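PDB 4GQ2: nucleoporin nup120 from Schizosaccharomyces pombe, which serves as a structural component of the nuclear pore complex, whose nucleoporins can also act as docking sites for transport factors that associate transiently. Local coordinates for residues Asp553-Thr558 / Leu580-His585; Ala842-Ala847 / Tyr900-Lys905; Ile849-Lys852 / Lys858-Arg861. All blocks are in the same frame, centred on the assembly; numbering follows the deposited sequence.

Contact 1. Residues Asp553-Thr558 / Leu580-His585; sequences DEEPLT and LGRSLH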
loop_
_atom_site.group_PDB
_atom_site.type_symbol
_atom_site.label_atom_id
_atom_site.label_comp_id
_atom_site.label_asym_id
_atom_site.label_seq_id
_atom_site.Cartn_x
_atom_site.Cartn_y
_atom_site.Cartn_z
ATOM N N ASP A 553 17.588 -2.760 15.343
ATOM C CA ASP A 553 16.403 -3.615 15.288
ATOM C C ASP A 553 16.789 -5.078 15.481
ATOM O O ASP A 553 16.278 -5.741 16.382
ATOM C CB ASP A 553 15.668 -3.432 13.957
ATOM C CG ASP A 553 14.245 -3.966 13.990
ATOM O OD1 ASP A 553 13.406 -3.375 14.705
ATOM O OD2 ASP A 553 13.962 -4.959 13.280
ATOM N N GLU A 554 17.693 -5.570 14.636
ATOM C CA GLU A 554 18.142 -6.961 14.702
ATOM C C GLU A 554 19.199 -7.176 15.787
ATOM O O GLU A 554 20.134 -6.381 15.931
ATOM C CB GLU A 554 18.616 -7.465 13.330
ATOM C CG GLU A 554 19.476 -6.488 12.547
ATOM C CD GLU A 554 19.181 -6.509 11.057
ATOM O OE1 GLU A 554 18.093 -6.036 10.646
ATOM O OE2 GLU A 554 20.046 -6.987 10.294
ATOM N N GLU A 555 19.025 -8.268 16.531
ATOM C CA GLU A 555 19.769 -8.577 17.766
ATOM C C GLU A 555 21.304 -8.664 17.591
ATOM O O GLU A 555 21.807 -8.531 16.472
ATOM C CB GLU A 555 19.234 -9.895 18.363
ATOM C CG GLU A 555 17.724 -10.098 18.268
ATOM C CD GLU A 555 16.928 -9.262 19.259
ATOM O OE1 GLU A 555 17.336 -9.163 20.436
ATOM O OE2 GLU A 555 15.878 -8.713 18.861
ATOM N N PRO A 556 22.058 -8.861 18.697
ATOM C CA PRO A 556 21.745 -8.764 20.125
ATOM C C PRO A 556 22.506 -7.623 20.801
ATOM O O PRO A 556 23.372 -7.001 20.169
ATOM C CB PRO A 556 22.241 -10.105 20.667
ATOM C CG PRO A 556 23.352 -10.507 19.741
ATOM C CD PRO A 556 23.280 -9.659 18.495
ATOM N N LEU A 557 22.201 -7.360 22.072
ATOM C CA LEU A 557 22.822 -6.242 22.794
ATOM C C LEU A 557 24.354 -6.339 22.803
ATOM O O LEU A 557 25.039 -5.341 22.558
ATOM C CB LEU A 557 22.286 -6.136 24.226
ATOM C CG LEU A 557 21.984 -4.755 24.839
ATOM C CD1 LEU A 557 21.910 -4.865 26.357
ATOM C CD2 LEU A 557 22.942 -3.632 24.441
ATOM N N THR A 558 24.873 -7.541 23.070
ATOM C CA THR A 558 26.321 -7.799 23.095
ATOM C C THR A 558 27.044 -7.323 21.829
ATOM O O THR A 558 27.999 -6.546 21.914
ATOM C CB THR A 558 26.641 -9.290 23.340
ATOM O OG1 THR A 558 26.039 -10.091 22.314
ATOM C CG2 THR A 558 26.127 -9.740 24.704
ATOM N N LEU A 580 16.118 -2.128 26.455
ATOM C CA LEU A 580 14.973 -2.133 27.370
ATOM C C LEU A 580 13.663 -1.787 26.646
ATOM O O LEU A 580 12.611 -2.350 26.952
ATOM C CB LEU A 580 15.207 -1.173 28.552
ATOM C CG LEU A 580 16.325 -1.441 29.576
ATOM C CD1 LEU A 580 16.322 -0.369 30.650
ATOM C CD2 LEU A 580 16.202 -2.810 30.230
ATOM N N GLY A 581 13.737 -0.861 25.690
ATOM C CA GLY A 581 12.598 -0.505 24.850
ATOM C C GLY A 581 12.218 -1.630 23.907
ATOM O O GLY A 581 11.033 -1.991 23.805
ATOM N N ARG A 582 13.226 -2.192 23.234
ATOM C CA ARG A 582 13.046 -3.350 22.358
ATOM C C ARG A 582 12.351 -4.507 23.070
ATOM O O ARG A 582 11.411 -5.086 22.533
ATOM C CB ARG A 582 14.383 -3.861 21.819
ATOM C CG ARG A 582 15.095 -2.955 20.833
ATOM C CD ARG A 582 16.137 -3.724 20.027
ATOM N NE ARG A 582 17.055 -4.523 20.846
ATOM C CZ ARG A 582 18.231 -4.988 20.427
ATOM N NH1 ARG A 582 18.665 -4.726 19.198
ATOM N NH2 ARG A 582 18.987 -5.712 21.241
ATOM N N SER A 583 12.819 -4.843 24.271
ATOM C CA SER A 583 12.306 -6.006 24.974
ATOM C C SER A 583 10.921 -5.770 25.556
ATOM O O SER A 583 10.135 -6.706 25.681
ATOM C CB SER A 583 13.292 -6.491 26.040
ATOM O OG SER A 583 13.493 -5.512 27.029
ATOM N N LEU A 584 10.621 -4.519 25.893
ATOM C CA LEU A 584 9.265 -4.136 26.296
ATOM C C LEU A 584 8.300 -4.256 25.117
ATOM O O LEU A 584 7.212 -4.825 25.253
ATOM C CB LEU A 584 9.247 -2.711 26.846
ATOM C CG LEU A 584 7.959 -2.115 27.416
ATOM C CD1 LEU A 584 7.342 -3.012 28.470
ATOM C CD2 LEU A 584 8.269 -0.752 28.020
ATOM N N HIS A 585 8.705 -3.730 23.960
ATOM C CA HIS A 585 7.905 -3.878 22.740
ATOM C C HIS A 585 7.545 -5.320 22.488
ATOM O O HIS A 585 6.396 -5.637 22.161
ATOM C CB HIS A 585 8.627 -3.299 21.534
ATOM C CG HIS A 585 7.705 -2.938 20.400
ATOM N ND1 HIS A 585 7.154 -3.864 19.590
ATOM C CD2 HIS A 585 7.228 -1.704 19.968
ATOM C CE1 HIS A 585 6.374 -3.254 18.680
ATOM N NE2 HIS A 585 6.416 -1.933 18.914
#
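Arg582 reaches from its helix to the bend Asp553-Leu557, and nearly all of the contact is made by its guanidinium group. A bend in its chain at chi3 (-50°) helps bring that group to the backbone of the bend. The salt bridge is a long one: Glu555 OE1 lies over one face of the guanidinium, 3.9 Å from Arg582 NH2, so opposite charges attract although no N-H points at the oxygen. Glu555 is also poorly ordered. The two side chains run past each other in opposite directions, their flat ends 35° apart.

Backbone atoms supply the remaining contacts, at distances too long for hydrogen bonds. Leu557 N sits in the guanidinium plane at its edge, 3.7 Å from Arg582 NH2, while the carbonyls Asp553 O and Glu554 O come to 3.8 and 3.9 Å from Arg582 NH1 and may still attract its charge. Pro556, which follows a cis peptide bond, takes the N-cap position of helix 557-561.

Firmer bonds lie just beyond: Phe552 O accepts a hydrogen bond from Arg582 NH1, and Asp579 OD1 forms a salt bridge with Arg582 NH2. A leucine here would probably leave Asp579 without its positive mate and Phe552 O without this donor. Long and multiply donating, arginine suits such a span. Around it, Leu580 packs on helix 630-641, and Asp553 and Leu584 touch helix 672-703.

Contact 2. Residues Ala842-Ala847 / Tyr900-Lys905; sequences AVYLKA and YLHLSK
Within the HEAT-repeat region of Nup120, helices 840-852 and 895-909 meet through Tyr844 on one side and His902 with Leu903 on the other. The backbones stand well apart, with CA of Tyr844 10.2 Å from CA of Leu903, and long side chains have to bridge the gap.

Tyr844 does most of this work, being long enough for the span. Its CG is anti to the backbone N (chi1 172°), which sends the ring outward toward the partner helix. His902 takes almost the same first torsion, and its flat imidazole can meet the tyrosine rim; the two side chains cross at about a right angle. Their rings meet rim to rim, with centroids 5.8 Å apart and planes turned by 40°, so neither covers the face of the other and there is no stack. The tyrosine hydroxyl end lies near the imidazole edge, but its polar partner is doubtful because the ring of His902 is probably turned over in the model.

Beside this pair is an apolar touch: Leu903 CD2 comes to the edge of the Tyr844 ring, 4.3 Å from its CE1. A branched aliphatic side chain suits this place, because it can meet the phenol rim and reach other hydrophobic groups besides. Phe863 of helix 856-864 packs against both Tyr844 and Leu903, and Leu903 also touches Phe919 of helix 913-925. All three contact residues are buried. Such edge-on meeting of side chains from helices that are not consecutive in the chain is typical of the hydrophobic core of a stacked helical-repeat domain.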
loop_
_atom_site.group_PDB
_atom_site.type_symbol
_atom_site.label_atom_id
_atom_site.label_comp_id
_atom_site.label_asym_id
_atom_site.label_seq_id
_atom_site.Cartn_x
_atom_site.Cartn_y
_atom_site.Cartn_z
ATOM N N ALA A 842 -4.498 22.902 6.126
ATOM C CA ALA A 842 -4.858 21.498 6.257
ATOM C C ALA A 842 -6.365 21.330 6.239
ATOM O O ALA A 842 -6.900 20.509 5.489
ATOM C CB ALA A 842 -4.267 20.912 7.538
ATOM N N VAL A 843 -7.038 22.128 7.060
ATOM C CA VAL A 843 -8.487 22.086 7.180
ATOM C C VAL A 843 -9.156 22.452 5.846
ATOM O O VAL A 843 -10.112 21.794 5.418
ATOM C CB VAL A 843 -8.979 22.968 8.355
ATOM C CG1 VAL A 843 -10.493 22.853 8.527
ATOM C CG2 VAL A 843 -8.284 22.553 9.654
ATOM N N TYR A 844 -8.620 23.470 5.177
ATOM C CA TYR A 844 -9.087 23.869 3.859
ATOM C C TYR A 844 -8.941 22.701 2.888
ATOM O O TYR A 844 -9.833 22.432 2.069
ATOM C CB TYR A 844 -8.302 25.095 3.363
ATOM C CG TYR A 844 -8.588 25.476 1.927
ATOM C CD1 TYR A 844 -9.777 26.113 1.581
ATOM C CD2 TYR A 844 -7.672 25.196 0.911
ATOM C CE1 TYR A 844 -10.047 26.466 0.266
ATOM C CE2 TYR A 844 -7.940 25.541 -0.411
ATOM C CZ TYR A 844 -9.131 26.177 -0.721
ATOM O OH TYR A 844 -9.421 26.515 -2.021
ATOM N N LEU A 845 -7.825 21.993 2.990
ATOM C CA LEU A 845 -7.591 20.836 2.127
ATOM C C LEU A 845 -8.526 19.668 2.478
ATOM O O LEU A 845 -9.002 18.976 1.579
ATOM C CB LEU A 845 -6.116 20.421 2.148
ATOM C CG LEU A 845 -5.653 19.223 1.313
ATOM C CD1 LEU A 845 -5.749 19.470 -0.192
ATOM C CD2 LEU A 845 -4.228 18.883 1.728
ATOM N N LYS A 846 -8.796 19.457 3.768
ATOM C CA LYS A 846 -9.829 18.495 4.186
ATOM C C LYS A 846 -11.141 18.804 3.462
ATOM O O LYS A 846 -11.799 17.908 2.944
ATOM C CB LYS A 846 -10.058 18.542 5.697
ATOM C CG LYS A 846 -8.894 18.039 6.533
ATOM C CD LYS A 846 -9.249 17.938 8.011
ATOM C CE LYS A 846 -10.287 16.856 8.272
ATOM N NZ LYS A 846 -10.388 16.522 9.721
ATOM N N ALA A 847 -11.490 20.086 3.403
ATOM C CA ALA A 847 -12.712 20.527 2.746
ATOM C C ALA A 847 -12.733 20.211 1.247
ATOM O O ALA A 847 -13.725 19.697 0.725
ATOM C CB ALA A 847 -12.929 22.011 2.994
ATOM N N TYR A 900 -14.674 33.938 1.482
ATOM C CA TYR A 900 -16.081 33.572 1.266
ATOM C C TYR A 900 -16.514 33.658 -0.207
ATOM O O TYR A 900 -17.316 32.834 -0.667
ATOM C CB TYR A 900 -17.017 34.391 2.161
ATOM C CG TYR A 900 -16.964 34.035 3.638
ATOM C CD1 TYR A 900 -16.773 32.717 4.059
ATOM C CD2 TYR A 900 -17.133 35.016 4.614
ATOM C CE1 TYR A 900 -16.730 32.392 5.411
ATOM C CE2 TYR A 900 -17.097 34.701 5.963
ATOM C CZ TYR A 900 -16.893 33.388 6.357
ATOM O OH TYR A 900 -16.854 33.076 7.693
ATOM N N LEU A 901 -15.980 34.644 -0.938
ATOM C CA LEU A 901 -16.168 34.732 -2.393
ATOM C C LEU A 901 -15.580 33.503 -3.086
ATOM O O LEU A 901 -16.229 32.885 -3.936
ATOM C CB LEU A 901 -15.510 35.991 -2.972
ATOM C CG LEU A 901 -16.145 36.730 -4.168
ATOM C CD1 LEU A 901 -15.070 37.415 -5.012
ATOM C CD2 LEU A 901 -17.041 35.872 -5.057
ATOM N N HIS A 902 -14.343 33.163 -2.731
ATOM C CA HIS A 902 -13.706 31.978 -3.283
ATOM C C HIS A 902 -14.514 30.735 -3.025
ATOM O O HIS A 902 -14.741 29.935 -3.928
ATOM C CB HIS A 902 -12.310 31.807 -2.724
ATOM C CG HIS A 902 -11.681 30.494 -3.093
ATOM N ND1 HIS A 902 -11.363 29.564 -2.178
ATOM C CD2 HIS A 902 -11.342 29.961 -4.331
ATOM C CE1 HIS A 902 -10.832 28.498 -2.795
ATOM N NE2 HIS A 902 -10.823 28.740 -4.112
ATOM N N LEU A 903 -14.959 30.569 -1.787
ATOM C CA LEU A 903 -15.800 29.439 -1.421
ATOM C C LEU A 903 -17.076 29.388 -2.238
ATOM O O LEU A 903 -17.441 28.332 -2.756
ATOM C CB LEU A 903 -16.124 29.467 0.070
ATOM C CG LEU A 903 -14.916 29.178 0.958
ATOM C CD1 LEU A 903 -15.385 28.806 2.354
ATOM C CD2 LEU A 903 -14.071 28.070 0.357
ATOM N N SER A 904 -17.734 30.536 -2.373
ATOM C CA SER A 904 -18.944 30.640 -3.182
ATOM C C SER A 904 -18.742 30.073 -4.586
ATOM O O SER A 904 -19.509 29.215 -5.027
ATOM C CB SER A 904 -19.406 32.091 -3.267
ATOM O OG SER A 904 -20.614 32.172 -3.993
ATOM N N LYS A 905 -17.695 30.539 -5.268
ATOM C CA LYS A 905 -17.389 30.098 -6.634
ATOM C C LYS A 905 -17.024 28.613 -6.663
ATOM O O LYS A 905 -17.263 27.934 -7.665
ATOM C CB LYS A 905 -16.241 30.924 -7.244
ATOM C CG LYS A 905 -16.530 32.410 -7.431
ATOM C CD LYS A 905 -15.248 33.222 -7.582
ATOM C CE LYS A 905 -14.948 33.583 -9.031
ATOM N NZ LYS A 905 -15.707 34.793 -9.464
#

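Contact 3. Residues Ile849-Lys852 / Lys858-Arg861; sequences IYLK and KAVR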
loop_
_atom_site.group_PDB
_atom_site.type_symbol
_atom_site.label_atom_id
_atom_site.label_comp_id
_atom_site.label_asym_id
_atom_site.label_seq_id
_atom_site.Cartn_x
_atom_site.Cartn_y
_atom_site.Cartn_z
ATOM N N ILE A 849 -11.016 17.876 -0.280
ATOM C CA ILE A 849 -11.044 16.425 -0.434
ATOM C C ILE A 849 -12.488 15.927 -0.266
ATOM O O ILE A 849 -13.002 15.196 -1.115
ATOM C CB ILE A 849 -10.105 15.717 0.577
ATOM C CG1 ILE A 849 -8.639 16.041 0.275
ATOM C CG2 ILE A 849 -10.326 14.205 0.558
ATOM C CD1 ILE A 849 -7.726 15.895 1.483
ATOM N N TYR A 850 -13.147 16.345 0.812
ATOM C CA TYR A 850 -14.550 15.982 1.011
ATOM C C TYR A 850 -15.388 16.450 -0.165
ATOM O O TYR A 850 -16.278 15.728 -0.608
ATOM C CB TYR A 850 -15.124 16.590 2.282
ATOM C CG TYR A 850 -14.667 15.960 3.574
ATOM C CD1 TYR A 850 -14.722 14.575 3.771
ATOM C CD2 TYR A 850 -14.236 16.759 4.622
ATOM C CE1 TYR A 850 -14.322 14.010 4.975
ATOM C CE2 TYR A 850 -13.838 16.215 5.816
ATOM C CZ TYR A 850 -13.875 14.849 5.992
ATOM O OH TYR A 850 -13.456 14.353 7.199
ATOM N N LEU A 851 -15.100 17.654 -0.665
ATOM C CA LEU A 851 -15.868 18.209 -1.773
ATOM C C LEU A 851 -15.770 17.266 -2.960
ATOM O O LEU A 851 -16.789 16.892 -3.549
ATOM C CB LEU A 851 -15.368 19.598 -2.162
ATOM C CG LEU A 851 -16.374 20.750 -2.246
ATOM C CD1 LEU A 851 -15.849 21.835 -3.171
ATOM C CD2 LEU A 851 -17.759 20.296 -2.677
ATOM N N LYS A 852 -14.546 16.848 -3.272
ATOM C CA LYS A 852 -14.298 15.923 -4.385
ATOM C C LYS A 852 -14.875 14.520 -4.159
ATOM O O LYS A 852 -15.095 13.780 -5.109
ATOM C CB LYS A 852 -12.799 15.836 -4.693
ATOM C CG LYS A 852 -12.213 17.101 -5.309
ATOM C CD LYS A 852 -12.701 17.314 -6.739
ATOM C CE LYS A 852 -12.200 18.633 -7.305
ATOM N NZ LYS A 852 -12.921 18.990 -8.553
ATOM N N LYS A 858 -19.779 17.668 4.950
ATOM C CA LYS A 858 -18.515 17.627 5.668
ATOM C C LYS A 858 -17.542 18.684 5.151
ATOM O O LYS A 858 -16.809 19.293 5.930
ATOM C CB LYS A 858 -17.904 16.220 5.609
ATOM C CG LYS A 858 -18.678 15.213 6.451
ATOM C CD LYS A 858 -18.110 13.814 6.322
ATOM C CE LYS A 858 -18.904 12.831 7.159
ATOM N NZ LYS A 858 -18.139 11.563 7.309
ATOM N N ALA A 859 -17.556 18.896 3.840
ATOM C CA ALA A 859 -16.764 19.938 3.200
ATOM C C ALA A 859 -17.112 21.324 3.745
ATOM O O ALA A 859 -16.219 22.091 4.141
ATOM C CB ALA A 859 -16.969 19.900 1.688
ATOM N N VAL A 860 -18.412 21.632 3.758
ATOM C CA VAL A 860 -18.911 22.938 4.185
ATOM C C VAL A 860 -18.584 23.196 5.647
ATOM O O VAL A 860 -18.211 24.315 6.016
ATOM C CB VAL A 860 -20.424 23.086 3.930
ATOM C CG1 VAL A 860 -20.993 24.260 4.714
ATOM C CG2 VAL A 860 -20.689 23.263 2.444
ATOM N N ARG A 861 -18.701 22.155 6.467
ATOM C CA ARG A 861 -18.363 22.246 7.887
ATOM C C ARG A 861 -16.889 22.627 8.082
ATOM O O ARG A 861 -16.564 23.471 8.925
ATOM C CB ARG A 861 -18.693 20.927 8.595
ATOM C CG ARG A 861 -18.215 20.834 10.037
ATOM C CD ARG A 861 -18.929 21.843 10.922
ATOM N NE ARG A 861 -18.585 21.664 12.331
ATOM C CZ ARG A 861 -18.742 22.598 13.266
ATOM N NH1 ARG A 861 -19.236 23.790 12.949
ATOM N NH2 ARG A 861 -18.405 22.338 14.526
#
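Tyr850 and Lys858 adopt matching first torsions, each with CG anti to its own carbonyl carbon (chi1 -74° and -71°), and this brings the phenol ring of one against the base of the other's side chain. Beyond CG the lysine chain is extended; it crosses the ring obliquely, CB over its centre and CD near Tyr850 CE1, before the amine leads away.

The central interaction is a CH-pi contact. Lys858 CB stands over the middle of one face of the Tyr850 ring, 3.8 Å from the centroid and only 11° off the ring normal. Farther out, Lys858 CD comes to 4.0 Å from Tyr850 CE1. The amine finds its partner outside these two segments, on another protein chain, where an acidic side chain forms a salt bridge with Lys858 NZ. Lysine therefore suits the position twice over, giving hydrocarbon to the tyrosine and charge to the neighbouring protein.

Ala859 permits the close approach of the helices. Its CA lies only 5.0 Å from CA of Tyr850, which leaves space for little more than a methyl group. That methyl, Ala859 CB, packs 3.8 Å from Tyr850 CB and 4.1 Å from Leu851 CG, while Tyr850 CB rests 3.7 Å from Ala859 N. Leu851 also touches Lys906 of helix 895-909, and Tyr850 touches Met830 and Ile833.

Helices 840-852 and 856-864 thus form a tight helical hairpin with a short connection. Its chemistry is dispersive and shape-dependent, without polar bonds between the two segments. The interior of the hairpin is accordingly held by fit, whereas the lysine charge is directed to the interface with the partner protein.

In the fold
Contacts 2 and 3 are buried and share helix 840-852 in the HEAT-repeat region. Their centres are 9 Å apart, and they touch where Ala847 O packs 3.4 Å from Ala859 CB. Contact 3 joins helices adjacent in sequence at close range through a small residue; contact 2 reaches a helix some fifty residues later, and needs large side chains to do so. Contact 1 stands apart at the surface, its centre 48 Å from that of contact 2 and 45 Å from that of contact 3. There a single charged side chain meets backbone atoms and a poorly ordered carboxylate, whereas the two buried contacts rely on aromatic and aliphatic packing.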